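Local atomic coordinates of multi-copper Oxidase CueO (PDB entry 6EVG), a protein that oxidises lignin model compounds and lignosulfonate as a laccase-like multicopper oxidase, probably passing the electrons through its copper sites to molecular oxygen. Residues R160-D165 with K313-L318; I171-Q176 with L222-G227; N232-L237 with R261-P266; L243-S248 with Y270-D275; N255-E260 with P454-G459. All blocks are in the same frame, centred on the assembly; numbering follows the deposited sequence.

Contact 1. Residues R160-D165 with K313-L318; sequences RGLPED and KRPDRL
Leu318 and Pro315 press apolar carbons against Arg160, Gly161 and Leu162, joining two loops on the surface of the protein. Leu318 packs on Arg160: its CG stands anti to the carbonyl carbon (chi1 -64°), and the CD2 branch lies 3.7 Å from Arg160 CB. The two side chains cross at about a right angle, with CD2 of Leu318 also near the backbone O of Arg160. Pro315 uses its ring carbons instead. Its CB sits 3.7 Å from Arg160 O, while Pro315 CG meets the CD2 methyl of Leu162 at 4.1 Å. Gly161, with a positive phi of 82°, lies opposite Pro315; a CB there would come close to Pro315 CB and jam against the carbonyl O of Arg160.

No direct hydrogen bond links the loops, and two waters supply the polar connection. One donates to Arg160 O at 2.7 Å and to Arg317 O at 2.8 Å. The second bridges Gly161 O and Lys313 O, each 2.7 Å from the water.

The charged end of Arg160 is engaged by other partners: the extended chain carries its guanidinium past Leu318 to salt bridges with Asp319, Asp154 and Asp157. Phe252 of strand 251-259 touches Arg160, Leu162 and Leu318.

Because carbonyl oxygens face carbonyl oxygens, neither loop can donate to the other at these points, and the water protons are what let the two backbones be bridged.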
# COMPACT_ATOMS: atom_id res chain seq x y z
N ARG A 160 -0.70 -24.09 6.18
CA ARG A 160 0.59 -23.42 6.03
C ARG A 160 1.33 -23.23 7.37
O ARG A 160 2.48 -22.83 7.37
CB ARG A 160 0.40 -22.03 5.37
CG ARG A 160 -0.09 -22.09 3.91
CD ARG A 160 -0.29 -20.69 3.36
NE ARG A 160 -0.68 -20.79 1.95
CZ ARG A 160 -1.90 -20.67 1.49
NH1 ARG A 160 -2.90 -20.27 2.24
NH2 ARG A 160 -2.12 -20.94 0.21
N GLY A 161 0.63 -23.40 8.47
CA GLY A 161 1.22 -23.11 9.75
C GLY A 161 1.22 -21.67 10.15
O GLY A 161 2.09 -21.21 10.91
N LEU A 162 0.27 -20.89 9.65
CA LEU A 162 0.26 -19.46 9.88
C LEU A 162 -0.79 -19.11 10.93
O LEU A 162 -1.92 -19.65 10.91
CB LEU A 162 -0.07 -18.70 8.63
CG LEU A 162 0.95 -18.83 7.49
CD1 LEU A 162 0.45 -18.22 6.20
CD2 LEU A 162 2.28 -18.25 7.87
N PRO A 163 -0.51 -18.15 11.81
CA PRO A 163 -1.53 -17.59 12.71
C PRO A 163 -2.65 -16.97 11.86
O PRO A 163 -2.34 -16.34 10.86
CB PRO A 163 -0.76 -16.53 13.50
CG PRO A 163 0.70 -16.90 13.38
CD PRO A 163 0.80 -17.48 12.02
N GLU A 164 -3.89 -17.12 12.30
CA GLU A 164 -5.03 -16.66 11.53
C GLU A 164 -6.22 -16.23 12.38
O GLU A 164 -7.32 -16.05 11.80
CB GLU A 164 -5.42 -17.72 10.48
CG GLU A 164 -5.94 -19.00 11.06
CD GLU A 164 -6.61 -19.95 10.10
OE1 GLU A 164 -6.84 -19.53 8.99
OE2 GLU A 164 -6.90 -21.08 10.47
N ASP A 165 -6.01 -15.99 13.68
CA ASP A 165 -7.14 -15.55 14.53
C ASP A 165 -7.16 -14.01 14.54
O ASP A 165 -6.34 -13.38 15.22
CB ASP A 165 -6.93 -16.12 15.96
CG ASP A 165 -8.10 -16.02 16.87
OD1 ASP A 165 -9.12 -15.45 16.46
OD2 ASP A 165 -8.01 -16.51 18.05
N LYS A 313 5.40 -22.94 16.42
CA LYS A 313 6.50 -23.24 15.56
C LYS A 313 6.46 -22.31 14.34
O LYS A 313 5.40 -21.96 13.90
CB LYS A 313 6.42 -24.70 15.05
CG LYS A 313 6.48 -25.74 16.19
CD LYS A 313 7.74 -25.59 17.05
CE LYS A 313 8.01 -26.80 17.94
NZ LYS A 313 8.63 -26.42 19.24
N ARG A 314 7.63 -22.01 13.76
CA ARG A 314 7.74 -21.17 12.55
C ARG A 314 7.65 -22.04 11.36
O ARG A 314 8.32 -23.09 11.30
CB ARG A 314 9.14 -20.40 12.54
CG ARG A 314 9.40 -19.55 13.78
CD ARG A 314 10.69 -18.79 13.83
NE ARG A 314 11.79 -19.69 13.48
CZ ARG A 314 12.32 -20.62 14.28
NH1 ARG A 314 12.00 -20.66 15.56
NH2 ARG A 314 13.19 -21.52 13.78
N PRO A 315 6.93 -21.59 10.33
CA PRO A 315 7.02 -22.24 9.05
C PRO A 315 8.33 -21.90 8.30
O PRO A 315 8.77 -20.75 8.33
CB PRO A 315 5.82 -21.64 8.30
CG PRO A 315 5.67 -20.28 8.84
CD PRO A 315 6.04 -20.40 10.28
N ASP A 316 8.90 -22.93 7.67
CA ASP A 316 10.08 -22.75 6.82
C ASP A 316 9.81 -22.70 5.36
O ASP A 316 10.61 -22.13 4.63
CB ASP A 316 11.07 -23.89 7.08
CG ASP A 316 11.69 -23.84 8.47
OD1 ASP A 316 11.83 -22.74 9.07
OD2 ASP A 316 12.05 -24.96 8.89
N ARG A 317 8.71 -23.30 4.92
CA ARG A 317 8.41 -23.36 3.50
C ARG A 317 6.91 -23.07 3.27
O ARG A 317 6.11 -23.52 4.03
CB ARG A 317 8.78 -24.73 2.88
CG ARG A 317 8.73 -24.72 1.35
CD ARG A 317 9.46 -25.89 0.72
NE ARG A 317 8.81 -27.09 1.09
CZ ARG A 317 8.20 -27.85 0.22
NH1 ARG A 317 8.12 -27.46 -1.04
NH2 ARG A 317 7.66 -28.97 0.61
N LEU A 318 6.62 -22.26 2.25
CA LEU A 318 5.26 -21.95 1.85
C LEU A 318 5.11 -22.19 0.35
O LEU A 318 6.10 -22.42 -0.36
CB LEU A 318 4.92 -20.51 2.23
CG LEU A 318 4.92 -20.20 3.73
CD1 LEU A 318 4.79 -18.72 3.93
CD2 LEU A 318 3.84 -20.97 4.48
O HOH W 1 4.20 -24.34 5.88
O HOH W 2 3.81 -23.01 11.97

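Contact 2. Residues I171-Q176 with L222-G227; sequences IPLVLQ and LRILNG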
# COMPACT_ATOMS: atom_id res chain seq x y z
N ILE A 171 -2.80 -9.58 13.07
CA ILE A 171 -3.07 -8.21 13.37
C ILE A 171 -2.57 -7.31 12.24
O ILE A 171 -1.41 -7.37 11.88
CB ILE A 171 -2.34 -7.77 14.70
CG1 ILE A 171 -2.81 -8.67 15.87
CG2 ILE A 171 -2.58 -6.32 15.00
CD1 ILE A 171 -1.99 -8.54 17.11
N PRO A 172 -3.46 -6.47 11.67
CA PRO A 172 -3.02 -5.50 10.65
C PRO A 172 -2.46 -4.25 11.31
O PRO A 172 -3.00 -3.78 12.31
CB PRO A 172 -4.31 -5.19 9.89
CG PRO A 172 -5.37 -5.30 10.95
CD PRO A 172 -4.91 -6.38 11.91
N LEU A 173 -1.37 -3.74 10.68
CA LEU A 173 -0.72 -2.50 11.14
C LEU A 173 -0.60 -1.57 9.95
O LEU A 173 0.19 -1.82 9.02
CB LEU A 173 0.68 -2.76 11.69
CG LEU A 173 0.77 -3.78 12.86
CD1 LEU A 173 2.27 -3.95 13.23
CD2 LEU A 173 -0.06 -3.38 14.06
N VAL A 174 -1.32 -0.46 10.00
CA VAL A 174 -1.26 0.56 8.95
C VAL A 174 -0.40 1.71 9.50
O VAL A 174 -0.80 2.43 10.43
CB VAL A 174 -2.68 1.08 8.56
CG1 VAL A 174 -2.54 2.14 7.49
CG2 VAL A 174 -3.56 -0.08 8.14
N LEU A 175 0.78 1.84 8.91
CA LEU A 175 1.78 2.81 9.35
C LEU A 175 1.59 4.12 8.57
O LEU A 175 1.59 4.08 7.32
CB LEU A 175 3.19 2.29 9.11
CG LEU A 175 3.52 0.88 9.61
CD1 LEU A 175 4.97 0.52 9.32
CD2 LEU A 175 3.22 0.70 11.11
N GLN A 176 1.45 5.24 9.28
CA GLN A 176 1.27 6.54 8.64
C GLN A 176 2.00 7.61 9.45
O GLN A 176 2.55 7.35 10.52
CB GLN A 176 -0.20 6.89 8.43
CG GLN A 176 -0.94 5.93 7.54
CD GLN A 176 -2.41 6.18 7.51
OE1 GLN A 176 -3.09 6.21 8.57
NE2 GLN A 176 -2.96 6.36 6.29
N LEU A 222 1.81 -10.21 11.71
CA LEU A 222 1.54 -8.77 11.55
C LEU A 222 1.47 -8.52 10.06
O LEU A 222 2.39 -8.81 9.30
CB LEU A 222 2.69 -7.95 12.17
CG LEU A 222 2.99 -8.25 13.65
CD1 LEU A 222 4.23 -7.47 14.11
CD2 LEU A 222 1.81 -7.92 14.54
N ARG A 223 0.33 -7.94 9.63
CA ARG A 223 0.10 -7.62 8.23
C ARG A 223 0.32 -6.12 8.11
O ARG A 223 -0.51 -5.32 8.55
CB ARG A 223 -1.28 -8.04 7.79
CG ARG A 223 -1.56 -9.52 7.98
CD ARG A 223 -2.71 -9.99 7.18
NE ARG A 223 -3.24 -11.27 7.56
CZ ARG A 223 -3.79 -12.16 6.72
NH1 ARG A 223 -3.60 -12.04 5.41
NH2 ARG A 223 -4.51 -13.11 7.22
N ILE A 224 1.50 -5.72 7.57
CA ILE A 224 1.97 -4.34 7.65
C ILE A 224 1.78 -3.67 6.27
O ILE A 224 2.22 -4.17 5.26
CB ILE A 224 3.45 -4.28 8.05
CG1 ILE A 224 3.69 -5.08 9.37
CG2 ILE A 224 3.86 -2.81 8.22
CD1 ILE A 224 5.16 -5.13 9.80
N LEU A 225 1.09 -2.52 6.32
CA LEU A 225 0.90 -1.65 5.16
C LEU A 225 1.52 -0.27 5.48
O LEU A 225 1.28 0.29 6.55
CB LEU A 225 -0.60 -1.45 4.90
CG LEU A 225 -0.96 -0.30 3.94
CD1 LEU A 225 -0.53 -0.53 2.51
CD2 LEU A 225 -2.47 -0.09 3.99
N ASN A 226 2.29 0.29 4.52
CA ASN A 226 2.64 1.70 4.60
C ASN A 226 1.56 2.50 3.86
O ASN A 226 1.46 2.42 2.64
CB ASN A 226 4.02 1.94 4.00
CG ASN A 226 4.38 3.40 4.03
OD1 ASN A 226 3.57 4.28 4.21
ND2 ASN A 226 5.71 3.67 3.86
N GLY A 227 0.74 3.20 4.65
CA GLY A 227 -0.31 4.02 4.10
C GLY A 227 -0.03 5.53 4.09
O GLY A 227 -0.97 6.33 3.95
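The amide of Gln176 meets the backbone of Gly227: NE2 donates to Gly227 O at 3.1 Å, and that oxygen lies in the plane of the amide. Seen from the carbonyl the bond is less regular, since NE2 stands well above the carbonyl plane. Gln176 CG anti to the carbonyl carbon (chi1 -62°), followed by an extended chain, carries the amide over to Gly227, and OE1 is held by Tyr63. The amide of Asn226 is bound by other parts of the chain: OD1 closes an Asx turn on Ala228 N, while ND2 bonds Arg231 O and Ile264 O.

Between these residues and Ile171 the strands run parallel and in step, pairing Ile171 with Leu222 through Leu175 with Asn226. Five backbone hydrogen bonds hold them, among them Leu173 N to Arg223 O at 2.8 Å and Leu175 N to Leu225 O at 2.9 Å, the latter nearly straight at 173°. On the face of Leu173, Leu175, Leu222 and Ile224, the CD1 methyl of Leu175 reaches Ile224 CG2 at 3.7 Å, and the CD1 atoms of Leu173 and Leu222 are 4.1 Å apart. On the other face Val174 and Leu225 lie side by side.

This pair belongs to the middle cupredoxin-like domain. Strand 269-275 pairs with the far edge of 219-226, Leu149 of strand 148-153 touches Val174 and Leu225, and Phe233 and Val235 of strand 233-237 touch Leu175.

Contact 3. Residues N232-L237 with R261-P266; sequences NFHVRL and RLTISP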
# COMPACT_ATOMS: atom_id res chain seq x y z
N ASN A 232 8.97 6.65 4.01
CA ASN A 232 9.36 5.25 4.04
C ASN A 232 9.60 4.85 5.49
O ASN A 232 10.19 5.61 6.28
CB ASN A 232 10.62 5.00 3.25
CG ASN A 232 10.46 5.37 1.80
OD1 ASN A 232 9.49 4.98 1.16
ND2 ASN A 232 11.43 6.13 1.26
N PHE A 233 9.12 3.65 5.87
CA PHE A 233 9.39 3.12 7.18
C PHE A 233 10.48 2.08 7.08
O PHE A 233 10.58 1.36 6.09
CB PHE A 233 8.11 2.53 7.81
CG PHE A 233 7.09 3.57 8.12
CD1 PHE A 233 7.12 4.32 9.26
CD2 PHE A 233 6.05 3.85 7.21
CE1 PHE A 233 6.19 5.29 9.55
CE2 PHE A 233 5.15 4.86 7.46
CZ PHE A 233 5.20 5.57 8.62
N HIS A 234 11.31 1.97 8.14
CA HIS A 234 12.41 1.02 8.16
C HIS A 234 12.33 0.41 9.58
O HIS A 234 12.92 0.98 10.52
CB HIS A 234 13.76 1.72 7.90
CG HIS A 234 13.79 2.55 6.67
ND1 HIS A 234 13.96 2.03 5.40
CD2 HIS A 234 13.67 3.89 6.53
CE1 HIS A 234 13.94 3.03 4.53
NE2 HIS A 234 13.78 4.17 5.19
N VAL A 235 11.57 -0.66 9.72
CA VAL A 235 11.08 -1.06 11.03
C VAL A 235 11.86 -2.19 11.65
O VAL A 235 12.22 -3.16 10.97
CB VAL A 235 9.56 -1.39 11.02
CG1 VAL A 235 8.74 -0.23 10.50
CG2 VAL A 235 9.24 -2.63 10.30
N ARG A 236 12.07 -2.10 12.94
CA ARG A 236 12.65 -3.19 13.74
C ARG A 236 11.87 -3.27 15.04
O ARG A 236 11.20 -2.32 15.44
CB ARG A 236 14.17 -2.99 14.03
CG ARG A 236 14.45 -1.81 14.94
CD ARG A 236 15.83 -1.91 15.55
NE ARG A 236 16.17 -0.76 16.35
CZ ARG A 236 16.98 -0.75 17.38
NH1 ARG A 236 17.47 -1.87 17.88
NH2 ARG A 236 17.21 0.40 18.00
N LEU A 237 12.12 -4.37 15.78
CA LEU A 237 11.75 -4.40 17.18
C LEU A 237 12.93 -3.96 18.04
O LEU A 237 14.09 -4.05 17.63
CB LEU A 237 11.29 -5.82 17.59
CG LEU A 237 9.90 -6.18 17.02
CD1 LEU A 237 9.42 -7.59 17.03
CD2 LEU A 237 8.77 -5.30 17.47
N ARG A 261 15.52 -5.75 10.18
CA ARG A 261 14.90 -4.44 9.95
C ARG A 261 14.29 -4.54 8.54
O ARG A 261 14.85 -5.17 7.68
CB ARG A 261 15.89 -3.29 10.07
CG ARG A 261 15.18 -1.92 10.01
CD ARG A 261 16.09 -0.79 10.15
NE ARG A 261 16.71 -0.67 11.47
CZ ARG A 261 16.34 0.21 12.41
NH1 ARG A 261 15.20 0.89 12.31
NH2 ARG A 261 17.11 0.41 13.47
N LEU A 262 13.09 -4.02 8.39
CA LEU A 262 12.28 -4.17 7.17
C LEU A 262 11.87 -2.82 6.59
O LEU A 262 11.26 -2.02 7.28
CB LEU A 262 11.04 -4.99 7.50
CG LEU A 262 10.00 -5.12 6.37
CD1 LEU A 262 10.57 -5.92 5.19
CD2 LEU A 262 8.79 -5.85 6.92
N THR A 263 12.27 -2.56 5.34
CA THR A 263 11.84 -1.31 4.68
C THR A 263 10.48 -1.50 4.02
O THR A 263 10.29 -2.51 3.31
CB THR A 263 12.87 -0.85 3.65
OG1 THR A 263 14.08 -0.50 4.36
CG2 THR A 263 12.39 0.32 2.82
N ILE A 264 9.57 -0.56 4.22
CA ILE A 264 8.25 -0.57 3.61
C ILE A 264 7.98 0.82 3.09
O ILE A 264 7.92 1.78 3.85
CB ILE A 264 7.15 -1.04 4.57
CG1 ILE A 264 7.54 -2.24 5.42
CG2 ILE A 264 5.86 -1.32 3.82
CD1 ILE A 264 6.66 -2.63 6.47
N SER A 265 7.78 0.93 1.76
CA SER A 265 7.47 2.22 1.13
C SER A 265 5.97 2.34 0.91
O SER A 265 5.25 1.31 0.98
CB SER A 265 8.29 2.37 -0.18
OG SER A 265 7.87 1.49 -1.20
N PRO A 266 5.48 3.54 0.62
CA PRO A 266 4.03 3.73 0.46
C PRO A 266 3.42 2.79 -0.55
O PRO A 266 3.87 2.73 -1.70
CB PRO A 266 3.92 5.20 0.06
CG PRO A 266 5.10 5.85 0.77
CD PRO A 266 6.20 4.83 0.62
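His234 and Thr263 meet because CG of His234 and OG1 of Thr263 each stand anti to the carbonyl carbon of their own residue (chi1 -53° for the histidine). The two side chains then lie side by side, pointing the same way, with ND1 of His234 and OG1 of Thr263 joined by a hydrogen bond of 2.7 Å. The hydroxyl lies in the plane of the imidazole, at its edge, and Asp290 takes NE2, so both ring nitrogens are gripped. Arg261 comes across by a different route: its chain bends at chi3 (-68°), bringing NH1 to 2.9 Å from His234 O, with that oxygen in the guanidinium plane.

Over one face of this guanidinium passes Arg236, whose CG is 3.7 Å from Arg261 CZ. The two guanidinium planes are 40° apart, and Arg236 NE stands 3.2 Å from Arg261 NH2. Asp295 forms salt bridges with both arginines, which probably offsets their closeness.

The backbones form an antiparallel pair, with two-way hydrogen bonds between Phe233 and Ile264 and between Val235 and Leu262. At its end, Asn232 OD1 touches Ser265 CB at 3.2 Å, while ND2 of the same amide is bonded to Asp290.

Strand 262-264 edges its sheet, while 282-287 pairs with the other side of 233-237. The apolar face of Phe233, Val235, Leu262 and Ile264 turns to the second sheet of the cupredoxin-like sandwich, where Ile264 packs on Ile224; Asn232, Thr263 and Ser265 also touch Leu465 of strand 463-466.

Contact 4. Residues L243-S248 with Y270-D275; sequences LLVVAS and YEVLVD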
# COMPACT_ATOMS: atom_id res chain seq x y z
N LEU A 243 11.99 -10.56 12.28
CA LEU A 243 10.72 -10.46 11.58
C LEU A 243 10.76 -11.49 10.47
O LEU A 243 11.54 -11.30 9.50
CB LEU A 243 10.46 -9.06 11.06
CG LEU A 243 10.70 -7.87 12.03
CD1 LEU A 243 10.52 -6.58 11.24
CD2 LEU A 243 10.08 -8.00 13.37
N LEU A 244 9.99 -12.56 10.57
CA LEU A 244 10.02 -13.59 9.55
C LEU A 244 9.05 -13.19 8.42
O LEU A 244 7.84 -13.25 8.60
CB LEU A 244 9.66 -14.96 10.12
CG LEU A 244 9.64 -16.10 9.07
CD1 LEU A 244 11.04 -16.37 8.53
CD2 LEU A 244 9.07 -17.33 9.71
N VAL A 245 9.60 -12.75 7.29
CA VAL A 245 8.73 -12.27 6.21
C VAL A 245 8.18 -13.46 5.45
O VAL A 245 8.96 -14.26 4.89
CB VAL A 245 9.47 -11.31 5.27
CG1 VAL A 245 8.44 -10.79 4.26
CG2 VAL A 245 10.12 -10.17 6.01
N VAL A 246 6.86 -13.60 5.43
CA VAL A 246 6.21 -14.69 4.75
C VAL A 246 5.49 -14.26 3.46
O VAL A 246 5.16 -15.16 2.66
CB VAL A 246 5.23 -15.45 5.65
CG1 VAL A 246 5.97 -16.11 6.81
CG2 VAL A 246 4.06 -14.61 6.17
N ALA A 247 5.25 -12.98 3.26
CA ALA A 247 4.51 -12.53 2.06
C ALA A 247 4.79 -11.07 1.86
O ALA A 247 5.07 -10.31 2.77
CB ALA A 247 3.01 -12.72 2.26
N SER A 248 4.63 -10.67 0.57
CA SER A 248 4.51 -9.24 0.22
C SER A 248 3.22 -9.04 -0.59
O SER A 248 2.29 -9.85 -0.45
CB SER A 248 5.78 -8.70 -0.45
OG SER A 248 5.74 -7.27 -0.57
N TYR A 270 3.82 -6.08 3.69
CA TYR A 270 4.56 -7.27 4.06
C TYR A 270 3.82 -7.94 5.23
O TYR A 270 3.40 -7.26 6.18
CB TYR A 270 5.98 -6.95 4.51
CG TYR A 270 6.87 -6.49 3.37
CD1 TYR A 270 7.52 -7.41 2.57
CD2 TYR A 270 7.01 -5.16 3.06
CE1 TYR A 270 8.33 -6.98 1.51
CE2 TYR A 270 7.82 -4.72 2.02
CZ TYR A 270 8.45 -5.65 1.25
OH TYR A 270 9.23 -5.26 0.15
N GLU A 271 3.72 -9.26 5.15
CA GLU A 271 3.22 -10.05 6.30
C GLU A 271 4.42 -10.71 6.97
O GLU A 271 5.25 -11.34 6.28
CB GLU A 271 2.23 -11.11 5.85
CG GLU A 271 1.03 -10.59 5.06
CD GLU A 271 0.01 -11.64 4.75
OE1 GLU A 271 -0.33 -12.44 5.63
OE2 GLU A 271 -0.41 -11.71 3.59
N VAL A 272 4.53 -10.50 8.28
CA VAL A 272 5.67 -11.00 9.03
C VAL A 272 5.18 -11.77 10.23
O VAL A 272 4.12 -11.53 10.80
CB VAL A 272 6.58 -9.87 9.46
CG1 VAL A 272 7.09 -9.09 8.26
CG2 VAL A 272 6.00 -8.98 10.53
N LEU A 273 5.99 -12.76 10.64
CA LEU A 273 5.74 -13.49 11.89
C LEU A 273 6.79 -13.07 12.90
O LEU A 273 7.98 -13.07 12.60
CB LEU A 273 5.79 -15.00 11.66
CG LEU A 273 4.89 -15.59 10.62
CD1 LEU A 273 4.93 -17.09 10.57
CD2 LEU A 273 3.50 -15.14 10.63
N VAL A 274 6.32 -12.82 14.12
CA VAL A 274 7.17 -12.44 15.24
C VAL A 274 6.86 -13.39 16.39
O VAL A 274 5.72 -13.65 16.69
CB VAL A 274 6.95 -10.96 15.65
CG1 VAL A 274 7.77 -10.61 16.89
CG2 VAL A 274 7.25 -10.03 14.50
N ASP A 275 7.93 -13.92 17.02
CA ASP A 275 7.77 -14.84 18.14
C ASP A 275 7.75 -14.06 19.44
O ASP A 275 8.76 -13.49 19.84
CB ASP A 275 8.91 -15.86 18.13
CG ASP A 275 8.67 -17.01 19.11
OD1 ASP A 275 7.74 -16.99 19.88
OD2 ASP A 275 9.48 -17.95 19.00
O HOH W 3 0.10 -10.84 1.03
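Tyr270 lays one face of its ring against Ser248. Starting from the backbone, its CB passes 3.9 Å from Ala247 O, and CD1 then meets the CG1 methyl of Val245, also at 3.9 Å. Further out CE1 comes to 3.3 Å from Ser248 OG, which sits above the ring plane and toward its rim; CZ lies 3.6 Å from the same oxygen. The phenol OH makes a weak hydrogen bond to Glu268. Ser248 keeps OG anti to its backbone N (chi1 -170°), over the ring, while the hydroxyl bonds Arg269 O and Lys461 NZ. Replacing Tyr270 by an alanine would probably open a gap beneath Ser248 OG and beside Val245 CG1, and leave Glu268 without its phenol partner.

The two antiparallel strands, part of a sheet of the middle cupredoxin-like domain, shift register by one residue at a classic beta bulge. Val246 and Ala247 both face Glu271: Val246 N donates to Glu271 O at 2.9 Å, and Ala247 N reaches the same oxygen in a weak bond. Regular pairing holds on one flank, where Leu244 and Leu273 exchange two hydrogen bonds; beyond the bulge Glu271 N donates to Ala247 O.

Apolar branches also meet across the strands. Leu243 CD2 touches Val274 CG2 at 3.7 Å, and the side chains of Val246 and Leu273 cross at about a right angle, CG1 of Val246 meeting Leu273 CG. Glu271 stretches past the Ala247 methyl to a salt bridge between OE1 and Arg221, while a water donates to Glu271 OE2 and to Ser248 O, 2.8 Å from each.

Contact 5. Residues N255-E260 with P454-G459; sequences NPEPVE and PAHQSG
Glu257 and His456 form a His-carboxylate hydrogen bond between edge strand 251-259 and the loop that bears the 3-10 turn 455-456, so that the middle cupredoxin-like domain is tied to the C-terminal one. The polar grip converges on one oxygen: Glu257 OE1 accepts from His456 ND1 at 2.8 Å and from His456 N, also at 2.8 Å, the two donors arriving from opposite faces of the carboxylate plane. His456 brings both about by placing CG between its backbone N and carbonyl carbon (chi1 74°), which folds ND1 back beside its own N-H. The carboxylate and ring planes are 52° apart. A water accepts from Ala455 N and donates weakly to Glu257 OE2. With an alanine in place of Glu257, both His456 donors would probably lose their shared acceptor and the imidazole would be freer to turn.

Apolar contacts flank the ring. Val259 CG1 lies over one face of the imidazole in a CH-pi contact, 4.0 Å from the ring centroid, and Gln457 CG covers the opposite face. Ala455 CB rests 4.0 Å from Glu257 CB.

Just after the 3-10 turn, Ser458 OG donates to Ala455 O at 2.7 Å.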
# COMPACT_ATOMS: atom_id res chain seq x y z
N ASN A 255 10.25 -19.45 0.43
CA ASN A 255 11.25 -19.59 1.51
C ASN A 255 11.26 -18.35 2.39
O ASN A 255 12.06 -17.46 2.19
CB ASN A 255 12.62 -19.87 0.87
CG ASN A 255 12.55 -21.03 -0.14
OD1 ASN A 255 12.02 -22.09 0.14
ND2 ASN A 255 13.07 -20.82 -1.31
N PRO A 256 10.34 -18.30 3.37
CA PRO A 256 10.27 -17.14 4.29
C PRO A 256 11.66 -16.77 4.81
O PRO A 256 12.51 -17.65 5.16
CB PRO A 256 9.38 -17.63 5.42
CG PRO A 256 8.41 -18.56 4.73
CD PRO A 256 9.24 -19.24 3.61
N GLU A 257 11.90 -15.47 4.97
CA GLU A 257 13.18 -14.93 5.32
C GLU A 257 13.12 -14.11 6.58
O GLU A 257 12.37 -13.16 6.61
CB GLU A 257 13.67 -14.02 4.16
CG GLU A 257 15.09 -13.46 4.44
CD GLU A 257 15.58 -12.36 3.50
OE1 GLU A 257 14.80 -11.78 2.72
OE2 GLU A 257 16.77 -12.01 3.62
N PRO A 258 13.97 -14.39 7.61
CA PRO A 258 14.04 -13.47 8.74
C PRO A 258 14.84 -12.25 8.41
O PRO A 258 15.95 -12.35 7.83
CB PRO A 258 14.70 -14.32 9.84
CG PRO A 258 15.52 -15.29 9.07
CD PRO A 258 14.87 -15.54 7.73
N VAL A 259 14.32 -11.11 8.79
CA VAL A 259 15.05 -9.86 8.68
C VAL A 259 15.08 -9.18 10.04
O VAL A 259 14.18 -9.36 10.85
CB VAL A 259 14.54 -8.94 7.60
CG1 VAL A 259 14.51 -9.60 6.23
CG2 VAL A 259 13.21 -8.43 7.93
N GLU A 260 16.15 -8.43 10.29
CA GLU A 260 16.22 -7.65 11.53
C GLU A 260 15.61 -6.28 11.41
O GLU A 260 15.26 -5.67 12.44
CB GLU A 260 17.66 -7.59 12.03
CG GLU A 260 18.29 -8.95 12.29
CD GLU A 260 19.69 -8.78 12.85
OE1 GLU A 260 20.65 -8.62 12.02
OE2 GLU A 260 19.80 -8.73 14.07
N PRO A 454 16.66 -9.60 -2.19
CA PRO A 454 16.58 -10.56 -1.05
C PRO A 454 15.29 -11.35 -1.20
O PRO A 454 14.31 -10.90 -1.80
CB PRO A 454 16.60 -9.67 0.18
CG PRO A 454 15.99 -8.43 -0.31
CD PRO A 454 16.46 -8.23 -1.73
N ALA A 455 15.25 -12.51 -0.53
CA ALA A 455 14.10 -13.39 -0.62
C ALA A 455 12.77 -12.69 -0.29
O ALA A 455 11.76 -12.90 -0.98
CB ALA A 455 14.27 -14.63 0.27
N HIS A 456 12.77 -11.86 0.75
CA HIS A 456 11.53 -11.22 1.16
C HIS A 456 10.94 -10.28 0.08
O HIS A 456 9.73 -9.95 0.17
CB HIS A 456 11.64 -10.53 2.51
CG HIS A 456 12.41 -9.24 2.55
ND1 HIS A 456 13.80 -9.18 2.60
CD2 HIS A 456 12.01 -7.96 2.70
CE1 HIS A 456 14.19 -7.93 2.77
NE2 HIS A 456 13.13 -7.14 2.81
N GLN A 457 11.78 -9.82 -0.86
CA GLN A 457 11.33 -8.93 -1.92
C GLN A 457 11.24 -9.64 -3.26
O GLN A 457 11.11 -8.95 -4.29
CB GLN A 457 12.28 -7.76 -2.02
CG GLN A 457 12.32 -6.91 -0.75
CD GLN A 457 13.42 -5.85 -0.72
OE1 GLN A 457 14.24 -5.76 -1.62
NE2 GLN A 457 13.37 -4.98 0.30
N SER A 458 11.27 -10.96 -3.28
CA SER A 458 11.43 -11.73 -4.52
C SER A 458 10.15 -12.32 -5.08
O SER A 458 10.18 -12.87 -6.18
CB SER A 458 12.45 -12.85 -4.34
OG SER A 458 11.93 -13.86 -3.46
N GLY A 459 9.06 -12.26 -4.32
CA GLY A 459 7.81 -12.87 -4.76
C GLY A 459 7.01 -11.96 -5.72
O GLY A 459 7.56 -11.05 -6.32
O HOH W 4 17.58 -13.43 0.78

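Contacts 2 and 4 belong to one sheet, joined where Leu222 N meets Val272 O at 2.8 Å; Val245 N, 2.9 Å from Glu257 O, carries it on to the edge strand of contact 5, whose centre is 9 Å from that of contact 4. Contact 3 lies in the facing sheet, with Leu237 on Val274 and Ile264 on Tyr270 between the layers. Contact 1 lies at the surface, its centre 10 Å from that of contact 4, with Pro315 on Leu273. The side chain of Pro266 in contact 3 is about 9 Å, and that of Asn226 in contact 2 about 12 Å, from a bound copper, probably the type 1 ion of His434, Cys490 and His495.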